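Local coordinates for protein cellulase (PDB 6WQY) that probably hydrolyses beta-1,4-glucosidic bonds in cellulose and related plant polysaccharides, this chain being the glycoside hydrolase family 5 catalytic part of a longer protein, at residues Tyr253-Asn264 and Thr352-Phe360; Ile299-Met310 and Ala335-Trp345. All coordinates share one frame; numbering follows the deposited sequence.

Interaction 1: Tyr253-Asn264 and Thr352-Phe360; sequences YDPIDYTENADN and TGTQSWALF
The six-membered ring of Trp357 reaches across to residues 253-264 and meets two side chains. Its CH2 corner lies 3.7 Å from Tyr253 CE1, the ring planes being 70° apart. Glu260 brings its carboxylate up to the indole edge: OE2 sits 3.7 Å from Trp357 CZ2, close to the ring plane. A water bridges this edge to the carboxylate, accepting from Trp357 NE1 at 3.1 Å and donating to Glu260 OE2 at 2.9 Å.

The second point of grip is Asn261, whose ND2 donates to Thr354 O over 3.0 Å in an almost straight bond (173°), with that oxygen in the plane of the Asn261 side-chain amide. Asn261 CG runs anti to the backbone N (chi1 -166°), which brings the amide there. Residues 253-264, with the short helix 256-259, follow strand 246-251, and residues 352-360 lie in the loop after strand 342-346, both beyond the C-terminal strand ends of the GH5 TIM barrel. A second water spans them, donating to Asn261 O and hydrogen-bonded to Thr354 OG1.

Asn261 ND2 also donates to Asn264 OD1 (3.0 Å), across the type I turn 261-264. Thr259 OG1 donates to Tyr253 O at 2.8 Å, on a lone pair in the carbonyl plane, pinning helix 256-259 to the tyrosine's backbone.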
loop_
_atom_site.group_PDB
_atom_site.type_symbol
_atom_site.label_atom_id
_atom_site.label_comp_id
_atom_site.label_asym_id
_atom_site.label_seq_id
_atom_site.Cartn_x
_atom_site.Cartn_y
_atom_site.Cartn_z
ATOM N N TYR A 253 -7.161 2.619 -8.244
ATOM C CA TYR A 253 -8.575 2.312 -8.082
ATOM C C TYR A 253 -9.385 2.723 -9.309
ATOM O O TYR A 253 -10.627 2.717 -9.265
ATOM C CB TYR A 253 -9.136 3.018 -6.860
ATOM C CG TYR A 253 -8.644 2.527 -5.516
ATOM C CD1 TYR A 253 -9.152 1.353 -4.978
ATOM C CD2 TYR A 253 -7.725 3.255 -4.769
ATOM C CE1 TYR A 253 -8.773 0.922 -3.724
ATOM C CE2 TYR A 253 -7.325 2.816 -3.518
ATOM C CZ TYR A 253 -7.858 1.654 -2.994
ATOM O OH TYR A 253 -7.574 1.208 -1.726
ATOM N N ASP A 254 -8.733 3.075 -10.410
ATOM C CA ASP A 254 -9.466 3.669 -11.518
ATOM C C ASP A 254 -10.475 2.676 -12.093
ATOM O O ASP A 254 -10.112 1.524 -12.354
ATOM C CB ASP A 254 -8.527 4.056 -12.662
ATOM C CG ASP A 254 -7.557 5.163 -12.321
ATOM O OD1 ASP A 254 -7.652 5.776 -11.229
ATOM O OD2 ASP A 254 -6.687 5.444 -13.211
ATOM N N PRO A 255 -11.719 3.091 -12.372
ATOM C CA PRO A 255 -12.342 4.381 -12.043
ATOM C C PRO A 255 -12.992 4.280 -10.664
ATOM O O PRO A 255 -13.832 3.383 -10.454
ATOM C CB PRO A 255 -13.379 4.559 -13.152
ATOM C CG PRO A 255 -13.769 3.152 -13.532
ATOM C CD PRO A 255 -12.646 2.226 -13.126
ATOM N N ILE A 256 -12.629 5.165 -9.733
ATOM C CA ILE A 256 -13.097 5.039 -8.358
ATOM C C ILE A 256 -14.614 5.073 -8.257
ATOM O O ILE A 256 -15.191 4.444 -7.361
ATOM C CB ILE A 256 -12.414 6.091 -7.460
ATOM C CG1 ILE A 256 -12.743 5.865 -5.984
ATOM C CG2 ILE A 256 -12.790 7.495 -7.881
ATOM C CD1 ILE A 256 -12.165 4.604 -5.396
ATOM N N ASP A 257 -15.299 5.802 -9.140
ATOM C CA ASP A 257 -16.754 5.796 -9.061
ATOM C C ASP A 257 -17.310 4.384 -9.195
ATOM O O ASP A 257 -18.337 4.066 -8.582
ATOM C CB ASP A 257 -17.356 6.702 -10.141
ATOM C CG ASP A 257 -17.213 8.180 -9.814
ATOM O OD1 ASP A 257 -16.722 8.518 -8.712
ATOM O OD2 ASP A 257 -17.587 9.010 -10.672
ATOM N N TYR A 258 -16.659 3.538 -9.992
ATOM C CA TYR A 258 -17.065 2.139 -10.126
ATOM C C TYR A 258 -16.521 1.284 -8.976
ATOM O O TYR A 258 -17.263 0.522 -8.337
ATOM C CB TYR A 258 -16.609 1.568 -11.484
ATOM C CG TYR A 258 -16.829 0.069 -11.549
ATOM C CD1 TYR A 258 -18.111 -0.456 -11.552
ATOM C CD2 TYR A 258 -15.763 -0.820 -11.555
ATOM C CE1 TYR A 258 -18.325 -1.815 -11.553
ATOM C CE2 TYR A 258 -15.969 -2.190 -11.574
ATOM C CZ TYR A 258 -17.256 -2.683 -11.561
ATOM O OH TYR A 258 -17.459 -4.043 -11.555
ATOM N N THR A 259 -15.228 1.398 -8.682
ATOM C CA THR A 259 -14.628 0.445 -7.756
ATOM C C THR A 259 -15.107 0.641 -6.326
ATOM O O THR A 259 -15.188 -0.342 -5.585
ATOM C CB THR A 259 -13.102 0.481 -7.843
ATOM O OG1 THR A 259 -12.661 1.814 -7.571
ATOM C CG2 THR A 259 -12.614 0.027 -9.208
ATOM N N GLU A 260 -15.420 1.868 -5.908
ATOM C CA GLU A 260 -15.969 2.088 -4.579
ATOM C C GLU A 260 -17.485 2.287 -4.591
ATOM O O GLU A 260 -18.109 2.248 -3.528
ATOM C CB GLU A 260 -15.283 3.270 -3.883
ATOM C CG GLU A 260 -15.672 3.390 -2.418
ATOM C CD GLU A 260 -14.674 4.163 -1.590
ATOM O OE1 GLU A 260 -14.177 5.183 -2.079
ATOM O OE2 GLU A 260 -14.386 3.743 -0.450
ATOM N N ASN A 261 -18.087 2.502 -5.753
ATOM C CA ASN A 261 -19.548 2.491 -5.897
ATOM C C ASN A 261 -20.226 3.569 -5.050
ATOM O O ASN A 261 -21.274 3.330 -4.448
ATOM C CB ASN A 261 -20.121 1.108 -5.568
ATOM C CG ASN A 261 -21.564 0.945 -6.015
ATOM O OD1 ASN A 261 -21.964 1.466 -7.054
ATOM N ND2 ASN A 261 -22.353 0.217 -5.225
ATOM N N ALA A 262 -19.650 4.774 -5.025
ATOM C CA ALA A 262 -20.119 5.809 -4.104
ATOM C C ALA A 262 -21.613 6.082 -4.260
ATOM O O ALA A 262 -22.380 5.967 -3.298
ATOM C CB ALA A 262 -19.310 7.096 -4.296
ATOM N N ASP A 263 -22.042 6.469 -5.458
ATOM C CA ASP A 263 -23.429 6.869 -5.679
ATOM C C ASP A 263 -24.323 5.710 -6.114
ATOM O O ASP A 263 -25.463 5.948 -6.526
ATOM C CB ASP A 263 -23.507 8.011 -6.694
ATOM C CG ASP A 263 -24.714 8.914 -6.466
ATOM O OD1 ASP A 263 -25.193 8.999 -5.312
ATOM O OD2 ASP A 263 -25.190 9.531 -7.442
ATOM N N ASN A 264 -23.834 4.474 -6.018
ATOM C CA ASN A 264 -24.611 3.267 -6.303
ATOM C C ASN A 264 -25.342 3.355 -7.643
ATOM O O ASN A 264 -26.520 3.008 -7.760
ATOM C CB ASN A 264 -25.580 2.940 -5.159
ATOM C CG ASN A 264 -26.025 1.491 -5.170
ATOM O OD1 ASN A 264 -25.265 0.594 -5.529
ATOM N ND2 ASN A 264 -27.276 1.256 -4.784
ATOM N N THR A 352 -21.739 -6.343 4.675
ATOM C CA THR A 352 -23.066 -5.949 4.230
ATOM C C THR A 352 -22.992 -4.620 3.492
ATOM O O THR A 352 -21.973 -3.927 3.510
ATOM C CB THR A 352 -24.033 -5.803 5.413
ATOM O OG1 THR A 352 -23.635 -4.684 6.223
ATOM C CG2 THR A 352 -24.047 -7.068 6.255
ATOM N N GLY A 353 -24.083 -4.272 2.830
ATOM C CA GLY A 353 -24.181 -2.991 2.175
ATOM C C GLY A 353 -23.617 -3.011 0.773
ATOM O O GLY A 353 -23.255 -4.056 0.216
ATOM N N THR A 354 -23.542 -1.816 0.197
ATOM C CA THR A 354 -23.205 -1.642 -1.207
ATOM C C THR A 354 -21.777 -1.170 -1.426
ATOM O O THR A 354 -21.405 -0.873 -2.568
ATOM C CB THR A 354 -24.184 -0.661 -1.864
ATOM O OG1 THR A 354 -24.083 0.619 -1.226
ATOM C CG2 THR A 354 -25.615 -1.173 -1.760
ATOM N N GLN A 355 -20.970 -1.082 -0.369
ATOM C CA GLN A 355 -19.598 -0.605 -0.502
ATOM C C GLN A 355 -18.652 -1.461 0.323
ATOM O O GLN A 355 -17.746 -0.943 0.990
ATOM C CB GLN A 355 -19.480 0.866 -0.103
ATOM C CG GLN A 355 -20.284 1.821 -0.970
ATOM C CD GLN A 355 -19.957 3.274 -0.677
ATOM O OE1 GLN A 355 -19.179 3.906 -1.394
ATOM N NE2 GLN A 355 -20.545 3.808 0.387
ATOM N N SER A 356 -18.849 -2.778 0.309
ATOM C CA SER A 356 -18.049 -3.677 1.126
ATOM C C SER A 356 -16.852 -4.201 0.342
ATOM O O SER A 356 -17.010 -4.837 -0.712
ATOM C CB SER A 356 -18.861 -4.857 1.645
ATOM O OG SER A 356 -18.002 -5.732 2.365
ATOM N N TRP A 357 -15.660 -3.954 0.882
ATOM C CA TRP A 357 -14.416 -4.480 0.355
ATOM C C TRP A 357 -14.034 -5.809 0.989
ATOM O O TRP A 357 -13.049 -6.420 0.580
ATOM C CB TRP A 357 -13.265 -3.506 0.660
ATOM C CG TRP A 357 -13.439 -2.102 0.198
ATOM C CD1 TRP A 357 -14.050 -1.086 0.870
ATOM C CD2 TRP A 357 -12.959 -1.532 -1.030
ATOM N NE1 TRP A 357 -13.995 0.069 0.136
ATOM C CE2 TRP A 357 -13.326 -0.170 -1.031
ATOM C CE3 TRP A 357 -12.256 -2.035 -2.122
ATOM C CZ2 TRP A 357 -13.025 0.686 -2.076
ATOM C CZ3 TRP A 357 -11.945 -1.168 -3.158
ATOM C CH2 TRP A 357 -12.339 0.171 -3.131
ATOM N N ALA A 358 -14.773 -6.269 1.998
ATOM C CA ALA A 358 -14.289 -7.360 2.833
ATOM C C ALA A 358 -14.288 -8.694 2.096
ATOM O O ALA A 358 -15.296 -9.086 1.489
ATOM C CB ALA A 358 -15.187 -7.485 4.068
ATOM N N LEU A 359 -13.186 -9.412 2.212
ATOM C CA LEU A 359 -13.080 -10.813 1.814
ATOM C C LEU A 359 -13.006 -11.742 3.012
ATOM O O LEU A 359 -13.481 -12.882 2.925
ATOM C CB LEU A 359 -11.846 -11.034 0.937
ATOM C CG LEU A 359 -11.763 -10.174 -0.322
ATOM C CD1 LEU A 359 -10.455 -10.464 -1.071
ATOM C CD2 LEU A 359 -12.952 -10.366 -1.236
ATOM N N PHE A 360 -12.428 -11.277 4.124
ATOM C CA PHE A 360 -12.305 -12.063 5.337
ATOM C C PHE A 360 -12.799 -11.253 6.529
ATOM O O PHE A 360 -12.624 -10.024 6.576
ATOM C CB PHE A 360 -10.834 -12.397 5.660
ATOM C CG PHE A 360 -10.130 -13.182 4.597
ATOM C CD1 PHE A 360 -9.521 -12.535 3.540
ATOM C CD2 PHE A 360 -10.068 -14.555 4.659
ATOM C CE1 PHE A 360 -8.874 -13.249 2.551
ATOM C CE2 PHE A 360 -9.415 -15.278 3.675
ATOM C CZ PHE A 360 -8.814 -14.616 2.623
HETATM O O HOH W 1 -16.064 2.110 1.241
HETATM O O HOH W 2 -23.162 2.833 -2.570
#

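Interaction 2: Ile299-Met310 and Ala335-Trp345; sequences IDQGIPAYIGEM and AKDYGMPPFYW
Ile307 and Met340 interlock at about a right angle where barrel strands 305-310 and 342-346 run side by side, the two strands of a right-handed beta-alpha-beta unit of the TIM barrel whose crossover is helix 318-337. Ile307 CD1 touches both Met340 CB and Ala335 CB, each 3.9 Å away, so the tip fills the hollow between the last turn of helix 318-337 and the loop leading into strand 342-346. Pro341 presents its ring in turn to the neighbouring Tyr306, CG lying 3.6 Å from Tyr306 CB.

At the foot of the unit, Ile299 wedges CD1 against Gly339 O. Gly339, the C-prime residue of the Schellman motif ending helix 318-337, fits so closely that a CB there would come only 2.9 Å from Ile299 CG2, a clash.

The backbones are joined by Ile307 N to Pro341 O and by Phe343 N to Ile307 O. Beyond these the register slips by one, a beta bulge between Ile307 and Met310. Past the bulge, Met310 CG stands between the backbone N and the carbonyl carbon (chi1 50°), which puts it 3.9 Å from Pro342 CB, and the bend at chi2 turns SD back against the backbone of Tyr344.

Glu309 and Trp345 extend alongside each other, carboxylate and indole planes 25° apart, with OE1 3.9 Å above one indole face, toward its rim. An alanine in place of Glu309 would probably uncover this part of the indole and leave Arg76 and the Tyr253 hydroxyl without their carboxylate partner. In GH5 enzymes the nucleophilic glutamate lies at the C-terminal end of this strand, and Glu309 is consistent with that role. Trp345 N closes the ladder, donating to Met310 O over 2.8 Å.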
loop_
_atom_site.group_PDB
_atom_site.type_symbol
_atom_site.label_atom_id
_atom_site.label_comp_id
_atom_site.label_asym_id
_atom_site.label_seq_id
_atom_site.Cartn_x
_atom_site.Cartn_y
_atom_site.Cartn_z
ATOM N N ILE A 299 9.861 0.055 -14.325
ATOM C CA ILE A 299 10.195 -1.361 -14.471
ATOM C C ILE A 299 11.295 -1.562 -15.505
ATOM O O ILE A 299 12.292 -2.251 -15.250
ATOM C CB ILE A 299 8.930 -2.156 -14.844
ATOM C CG1 ILE A 299 7.801 -1.947 -13.825
ATOM C CG2 ILE A 299 9.244 -3.632 -14.988
ATOM C CD1 ILE A 299 8.152 -2.328 -12.396
ATOM N N ASP A 300 11.115 -0.978 -16.690
ATOM C CA ASP A 300 12.068 -1.156 -17.778
ATOM C C ASP A 300 13.386 -0.452 -17.515
ATOM O O ASP A 300 14.356 -0.706 -18.233
ATOM C CB ASP A 300 11.489 -0.626 -19.091
ATOM C CG ASP A 300 10.405 -1.519 -19.659
ATOM O OD1 ASP A 300 10.170 -2.621 -19.125
ATOM O OD2 ASP A 300 9.781 -1.117 -20.670
ATOM N N GLN A 301 13.433 0.447 -16.537
ATOM C CA GLN A 301 14.661 1.113 -16.131
ATOM C C GLN A 301 15.290 0.455 -14.910
ATOM O O GLN A 301 16.214 1.016 -14.316
ATOM C CB GLN A 301 14.394 2.592 -15.861
ATOM C CG GLN A 301 13.898 3.339 -17.078
ATOM C CD GLN A 301 14.915 3.325 -18.206
ATOM O OE1 GLN A 301 14.623 2.890 -19.318
ATOM N NE2 GLN A 301 16.120 3.796 -17.915
ATOM N N GLY A 302 14.807 -0.716 -14.524
ATOM C CA GLY A 302 15.391 -1.459 -13.429
ATOM C C GLY A 302 14.891 -1.073 -12.060
ATOM O O GLY A 302 15.477 -1.512 -11.056
ATOM N N ILE A 303 13.846 -0.265 -11.981
ATOM C CA ILE A 303 13.322 0.217 -10.708
ATOM C C ILE A 303 12.049 -0.564 -10.391
ATOM O O ILE A 303 11.082 -0.481 -11.165
ATOM C CB ILE A 303 13.032 1.727 -10.757
ATOM C CG1 ILE A 303 14.291 2.505 -11.141
ATOM C CG2 ILE A 303 12.481 2.196 -9.412
ATOM C CD1 ILE A 303 14.025 3.963 -11.441
ATOM N N PRO A 304 12.001 -1.304 -9.289
ATOM C CA PRO A 304 10.775 -2.037 -8.942
ATOM C C PRO A 304 9.673 -1.095 -8.493
ATOM O O PRO A 304 9.924 0.022 -8.039
ATOM C CB PRO A 304 11.214 -2.969 -7.803
ATOM C CG PRO A 304 12.408 -2.315 -7.208
ATOM C CD PRO A 304 13.059 -1.480 -8.276
ATOM N N ALA A 305 8.438 -1.582 -8.606
ATOM C CA ALA A 305 7.269 -0.813 -8.209
ATOM C C ALA A 305 6.167 -1.770 -7.802
ATOM O O ALA A 305 6.094 -2.898 -8.294
ATOM C CB ALA A 305 6.787 0.082 -9.355
ATOM N N TYR A 306 5.273 -1.299 -6.926
ATOM C CA TYR A 306 4.161 -2.122 -6.485
ATOM C C TYR A 306 2.901 -1.285 -6.373
ATOM O O TYR A 306 2.941 -0.070 -6.205
ATOM C CB TYR A 306 4.434 -2.853 -5.167
ATOM C CG TYR A 306 4.628 -1.979 -3.936
ATOM C CD1 TYR A 306 5.829 -1.333 -3.705
ATOM C CD2 TYR A 306 3.621 -1.831 -2.988
ATOM C CE1 TYR A 306 6.026 -0.557 -2.574
ATOM C CE2 TYR A 306 3.805 -1.060 -1.855
ATOM C CZ TYR A 306 5.017 -0.422 -1.640
ATOM O OH TYR A 306 5.258 0.336 -0.520
ATOM N N ILE A 307 1.767 -1.966 -6.486
ATOM C CA ILE A 307 0.446 -1.349 -6.378
ATOM C C ILE A 307 -0.017 -1.641 -4.954
ATOM O O ILE A 307 -0.559 -2.709 -4.647
ATOM C CB ILE A 307 -0.509 -1.879 -7.445
ATOM C CG1 ILE A 307 -0.001 -1.542 -8.853
ATOM C CG2 ILE A 307 -1.902 -1.318 -7.231
ATOM C CD1 ILE A 307 -0.563 -2.420 -9.922
ATOM N N GLY A 308 0.241 -0.695 -4.057
ATOM C CA GLY A 308 -0.005 -0.894 -2.643
ATOM C C GLY A 308 -1.468 -0.984 -2.268
ATOM O O GLY A 308 -1.781 -1.518 -1.198
ATOM N N GLU A 309 -2.362 -0.445 -3.107
ATOM C CA GLU A 309 -3.799 -0.583 -2.924
ATOM C C GLU A 309 -4.463 -0.639 -4.297
ATOM O O GLU A 309 -4.127 0.156 -5.185
ATOM C CB GLU A 309 -4.413 0.583 -2.148
ATOM C CG GLU A 309 -3.880 0.771 -0.754
ATOM C CD GLU A 309 -4.507 1.937 0.003
ATOM O OE1 GLU A 309 -5.589 2.427 -0.416
ATOM O OE2 GLU A 309 -3.907 2.349 1.039
ATOM N N MET A 310 -5.437 -1.543 -4.432
ATOM C CA MET A 310 -6.314 -1.688 -5.593
ATOM C C MET A 310 -7.533 -2.459 -5.083
ATOM O O MET A 310 -7.536 -2.946 -3.946
ATOM C CB MET A 310 -5.608 -2.386 -6.767
ATOM C CG MET A 310 -4.906 -3.683 -6.427
ATOM S SD MET A 310 -5.966 -5.127 -6.198
ATOM C CE MET A 310 -6.636 -5.361 -7.852
ATOM N N ALA A 335 -1.396 -6.185 -13.828
ATOM C CA ALA A 335 -0.325 -5.926 -12.875
ATOM C C ALA A 335 0.831 -6.899 -13.093
ATOM O O ALA A 335 2.001 -6.495 -13.167
ATOM C CB ALA A 335 -0.870 -6.026 -11.450
ATOM N N LYS A 336 0.523 -8.188 -13.210
ATOM C CA LYS A 336 1.560 -9.179 -13.482
ATOM C C LYS A 336 2.289 -8.860 -14.781
ATOM O O LYS A 336 3.527 -8.891 -14.843
ATOM C CB LYS A 336 0.929 -10.570 -13.533
ATOM C CG LYS A 336 1.890 -11.693 -13.872
ATOM C CD LYS A 336 2.958 -11.861 -12.822
ATOM C CE LYS A 336 3.800 -13.102 -13.080
ATOM N NZ LYS A 336 4.936 -13.163 -12.127
ATOM N N ASP A 337 1.533 -8.572 -15.843
ATOM C CA ASP A 337 2.141 -8.326 -17.148
ATOM C C ASP A 337 3.035 -7.093 -17.163
ATOM O O ASP A 337 3.967 -7.018 -17.977
ATOM C CB ASP A 337 1.054 -8.162 -18.206
ATOM C CG ASP A 337 0.336 -9.455 -18.536
ATOM O OD1 ASP A 337 0.848 -10.545 -18.204
ATOM O OD2 ASP A 337 -0.746 -9.368 -19.155
ATOM N N TYR A 338 2.746 -6.097 -16.329
ATOM C CA TYR A 338 3.470 -4.828 -16.325
ATOM C C TYR A 338 4.436 -4.713 -15.154
ATOM O O TYR A 338 4.988 -3.628 -14.919
ATOM C CB TYR A 338 2.498 -3.647 -16.371
ATOM C CG TYR A 338 1.862 -3.471 -17.730
ATOM C CD1 TYR A 338 2.466 -2.690 -18.701
ATOM C CD2 TYR A 338 0.666 -4.116 -18.063
ATOM C CE1 TYR A 338 1.900 -2.538 -19.962
ATOM C CE2 TYR A 338 0.096 -3.966 -19.314
ATOM C CZ TYR A 338 0.715 -3.176 -20.261
ATOM O OH TYR A 338 0.139 -3.033 -21.508
ATOM N N GLY A 339 4.631 -5.784 -14.385
ATOM C CA GLY A 339 5.745 -5.859 -13.456
ATOM C C GLY A 339 5.507 -5.425 -12.033
ATOM O O GLY A 339 6.481 -5.187 -11.311
ATOM N N MET A 340 4.254 -5.346 -11.578
ATOM C CA MET A 340 3.948 -4.806 -10.253
ATOM C C MET A 340 3.079 -5.764 -9.448
ATOM O O MET A 340 2.047 -6.229 -9.955
ATOM C CB MET A 340 3.197 -3.477 -10.410
ATOM C CG MET A 340 4.037 -2.387 -11.051
ATOM S SD MET A 340 3.096 -0.881 -11.368
ATOM C CE MET A 340 2.224 -1.368 -12.862
ATOM N N PRO A 341 3.438 -6.082 -8.207
ATOM C CA PRO A 341 2.532 -6.880 -7.363
ATOM C C PRO A 341 1.367 -6.032 -6.888
ATOM O O PRO A 341 1.574 -4.914 -6.413
ATOM C CB PRO A 341 3.411 -7.300 -6.179
ATOM C CG PRO A 341 4.528 -6.319 -6.144
ATOM C CD PRO A 341 4.742 -5.830 -7.552
ATOM N N PRO A 342 0.125 -6.541 -7.002
ATOM C CA PRO A 342 -1.040 -5.796 -6.513
ATOM C C PRO A 342 -1.454 -6.236 -5.120
ATOM O O PRO A 342 -1.427 -7.433 -4.802
ATOM C CB PRO A 342 -2.115 -6.168 -7.536
ATOM C CG PRO A 342 -1.786 -7.618 -7.878
ATOM C CD PRO A 342 -0.267 -7.729 -7.794
ATOM N N PHE A 343 -1.874 -5.264 -4.295
ATOM C CA PHE A 343 -2.356 -5.503 -2.936
ATOM C C PHE A 343 -3.816 -5.070 -2.854
ATOM O O PHE A 343 -4.124 -3.875 -2.939
ATOM C CB PHE A 343 -1.526 -4.723 -1.911
ATOM C CG PHE A 343 -0.146 -5.298 -1.667
ATOM C CD1 PHE A 343 0.846 -5.221 -2.642
ATOM C CD2 PHE A 343 0.156 -5.892 -0.463
ATOM C CE1 PHE A 343 2.111 -5.761 -2.410
ATOM C CE2 PHE A 343 1.415 -6.423 -0.221
ATOM C CZ PHE A 343 2.392 -6.351 -1.195
ATOM N N TYR A 344 -4.707 -6.038 -2.682
ATOM C CA TYR A 344 -6.141 -5.779 -2.604
ATOM C C TYR A 344 -6.484 -5.041 -1.312
ATOM O O TYR A 344 -5.974 -5.376 -0.242
ATOM C CB TYR A 344 -6.871 -7.140 -2.681
ATOM C CG TYR A 344 -8.367 -7.014 -2.525
ATOM C CD1 TYR A 344 -9.194 -6.796 -3.622
ATOM C CD2 TYR A 344 -8.954 -7.042 -1.260
ATOM C CE1 TYR A 344 -10.553 -6.619 -3.459
ATOM C CE2 TYR A 344 -10.305 -6.851 -1.096
ATOM C CZ TYR A 344 -11.098 -6.642 -2.201
ATOM O OH TYR A 344 -12.453 -6.425 -2.071
ATOM N N TRP A 345 -7.365 -4.040 -1.408
ATOM C CA TRP A 345 -7.778 -3.252 -0.245
ATOM C C TRP A 345 -8.953 -3.914 0.470
ATOM O O TRP A 345 -10.081 -3.903 -0.035
ATOM C CB TRP A 345 -8.173 -1.830 -0.668
ATOM C CG TRP A 345 -8.638 -1.013 0.505
ATOM C CD1 TRP A 345 -9.903 -0.628 0.778
ATOM C CD2 TRP A 345 -7.837 -0.561 1.600
ATOM N NE1 TRP A 345 -9.952 0.050 1.974
ATOM C CE2 TRP A 345 -8.688 0.103 2.502
ATOM C CE3 TRP A 345 -6.470 -0.626 1.891
ATOM C CZ2 TRP A 345 -8.218 0.678 3.683
ATOM C CZ3 TRP A 345 -6.011 -0.068 3.065
ATOM C CH2 TRP A 345 -6.880 0.579 3.941
HETATM O O HOH W 3 8.542 -4.553 -9.478
#

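Interaction 2 is nested along the chain inside the loop that interaction 1 closes, and although their centres lie about 22 Å apart the two contacts meet directly. Tyr253 OH and Glu309 OE1 are 2.7 Å apart, probably a hydrogen bond, while the same hydroxyl packs 3.3 Å from Trp345 CB. A second link, also probably a hydrogen bond, places Tyr344 OH 2.7 Å from Trp357 O, and the indoles of Trp345 and Trp357 meet edge-to-face. Interaction 1 lies farther out, about 17 Å from the chain centre against about 11 Å for interaction 2, and its Tyr253 borders the C-terminal strand ends, where TIM-barrel enzymes carry their active sites.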